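Local coordinates for uncharacterized protein 4E10_S0_1Z6NA_001 (T18) (Artificial gene, PDB 3LEF) that is a computationally designed epitope-scaffold on a thioredoxin-like frame, made to present the HIV epitope of antibody 4E10 to the immune system, at residues Q132-G137 against G148-H153. Residues are numbered along the deposited sequence; the frame is centred on the assembly and turned at random.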
loop_
_atom_site.group_PDB
_atom_site.type_symbol
_atom_site.label_atom_id
_atom_site.label_comp_id
_atom_site.label_asym_id
_atom_site.label_seq_id
_atom_site.Cartn_x
_atom_site.Cartn_y
_atom_site.Cartn_z
ATOM N N GLN A 132 2.127 -1.956 -24.657
ATOM C CA GLN A 132 3.290 -2.284 -25.495
ATOM C C GLN A 132 3.503 -1.273 -26.637
ATOM O O GLN A 132 4.654 -0.996 -27.031
ATOM C CB GLN A 132 3.161 -3.715 -26.039
ATOM C CG GLN A 132 4.452 -4.324 -26.582
ATOM C CD GLN A 132 5.513 -4.576 -25.512
ATOM O OE1 GLN A 132 6.584 -3.967 -25.527
ATOM N NE2 GLN A 132 5.227 -5.487 -24.600
ATOM N N ALA A 133 2.424 -0.707 -27.173
ATOM C CA ALA A 133 2.573 0.295 -28.240
ATOM C C ALA A 133 3.196 1.597 -27.695
ATOM O O ALA A 133 3.802 2.366 -28.442
ATOM C CB ALA A 133 1.239 0.570 -28.935
ATOM N N VAL A 134 3.049 1.832 -26.393
ATOM C CA VAL A 134 3.665 2.980 -25.741
ATOM C C VAL A 134 5.128 2.668 -25.410
ATOM O O VAL A 134 6.000 3.515 -25.580
ATOM C CB VAL A 134 2.926 3.370 -24.448
ATOM C CG1 VAL A 134 3.729 4.417 -23.658
ATOM C CG2 VAL A 134 1.520 3.864 -24.760
ATOM N N LEU A 135 5.379 1.447 -24.936
ATOM C CA LEU A 135 6.735 0.995 -24.597
ATOM C C LEU A 135 7.628 0.868 -25.831
ATOM O O LEU A 135 8.859 0.915 -25.713
ATOM C CB LEU A 135 6.695 -0.349 -23.855
ATOM C CG LEU A 135 6.102 -0.377 -22.448
ATOM C CD1 LEU A 135 6.011 -1.815 -21.949
ATOM C CD2 LEU A 135 6.919 0.481 -21.488
ATOM N N ASP A 136 7.006 0.694 -27.004
ATOM C CA ASP A 136 7.730 0.661 -28.303
ATOM C C ASP A 136 7.899 2.049 -28.926
ATOM O O ASP A 136 8.513 2.194 -29.987
ATOM C CB ASP A 136 7.001 -0.232 -29.330
ATOM C CG ASP A 136 6.944 -1.701 -28.913
ATOM O OD1 ASP A 136 7.649 -2.088 -27.947
ATOM O OD2 ASP A 136 6.180 -2.468 -29.550
ATOM N N GLY A 137 7.354 3.070 -28.282
ATOM C CA GLY A 137 7.326 4.391 -28.875
ATOM C C GLY A 137 8.413 5.270 -28.312
ATOM O O GLY A 137 9.281 4.807 -27.562
ATOM N N GLY A 148 -3.798 10.421 -21.948
ATOM C CA GLY A 148 -4.898 9.470 -21.995
ATOM C C GLY A 148 -5.322 9.016 -23.381
ATOM O O GLY A 148 -6.455 8.598 -23.575
ATOM N N GLY A 149 -4.415 9.082 -24.349
ATOM C CA GLY A 149 -4.730 8.734 -25.738
ATOM C C GLY A 149 -4.419 7.289 -26.095
ATOM O O GLY A 149 -4.496 6.905 -27.264
ATOM N N HIS A 150 -4.062 6.487 -25.090
ATOM C CA HIS A 150 -3.774 5.065 -25.292
ATOM C C HIS A 150 -4.522 4.182 -24.313
ATOM O O HIS A 150 -4.158 3.029 -24.117
ATOM C CB HIS A 150 -2.278 4.785 -25.169
ATOM C CG HIS A 150 -1.467 5.263 -26.333
ATOM N ND1 HIS A 150 -1.278 4.507 -27.470
ATOM C CD2 HIS A 150 -0.778 6.414 -26.528
ATOM C CE1 HIS A 150 -0.516 5.178 -28.316
ATOM N NE2 HIS A 150 -0.200 6.336 -27.768
ATOM N N LEU A 151 -5.584 4.713 -23.719
ATOM C CA LEU A 151 -6.369 3.982 -22.727
ATOM C C LEU A 151 -6.874 2.656 -23.259
ATOM O O LEU A 151 -6.951 1.659 -22.537
ATOM C CB LEU A 151 -7.569 4.826 -22.288
ATOM C CG LEU A 151 -7.233 6.059 -21.450
ATOM C CD1 LEU A 151 -8.441 6.958 -21.276
ATOM C CD2 LEU A 151 -6.702 5.620 -20.103
ATOM N N GLU A 152 -7.259 2.662 -24.527
ATOM C CA GLU A 152 -7.776 1.449 -25.157
ATOM C C GLU A 152 -6.672 0.404 -25.344
ATOM O O GLU A 152 -6.958 -0.780 -25.429
ATOM C CB GLU A 152 -8.498 1.759 -26.485
ATOM C CG GLU A 152 -7.651 2.441 -27.549
ATOM C CD GLU A 152 -8.450 2.813 -28.796
ATOM O OE1 GLU A 152 -7.951 2.559 -29.912
ATOM O OE2 GLU A 152 -9.571 3.355 -28.659
ATOM N N HIS A 153 -5.407 0.829 -25.371
ATOM C CA HIS A 153 -4.311 -0.131 -25.529
ATOM C C HIS A 153 -4.057 -1.012 -24.292
ATOM O O HIS A 153 -3.622 -2.152 -24.441
ATOM C CB HIS A 153 -3.035 0.561 -26.000
ATOM C CG HIS A 153 -3.120 1.074 -27.404
ATOM N ND1 HIS A 153 -3.504 2.364 -27.707
ATOM C CD2 HIS A 153 -2.891 0.462 -28.592
ATOM C CE1 HIS A 153 -3.506 2.525 -29.019
ATOM N NE2 HIS A 153 -3.137 1.387 -29.579
#
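Val134 and Ala133 lean against His150 and His153 in a small apolar contact between the short helix 132-135, which follows the last strand of the sheet, and the start of helix 151-163. Helix 139-146 links the two, and the chain leaves it through a Schellman motif, with Gly148 at positive phi.

The main touch is a CH-pi contact. CG2 of Val134 sits over one face of the His150 imidazole, 3.8 Å from the ring centroid and 18° off the normal, and its closest ring atom is CG of His150 at 3.7 Å. The methyl is offset from the middle of the ring toward its rim. A chi1 of 170° sets CG1 of Val134 anti to the backbone N and leaves CG2 beside that N, anti to the carbonyl carbon, where it meets the imidazole. Tyr145 of helix 139-146 touches both side chains, tying the pair to the helix that links the segments.

The preceding residue, Ala133, makes a lighter contact: its CB lies 4.1 Å from CD2 of His153, approaching that ring obliquely. Pro131 also touches the His153 side chain. Within the second segment, a bond from N of His153 to O of His150 (2.8 Å) spans the three-residue step between the histidines, and both CB atoms point toward 132-137. CG of His153 lies at the edge of the His150 ring, in its plane, and ND1 of His150 is 3.1 Å from ND1 of His153. Nearby, the backbone N of Gln132 is hydrogen-bonded to Asp157, a residue further along helix 151-163.

About 148 Å² is buried between the segments, both sides summed. With carbon meeting carbon or imidazole face, the attraction across them is probably mainly dispersion and depends on shape more than on directed polar bonds.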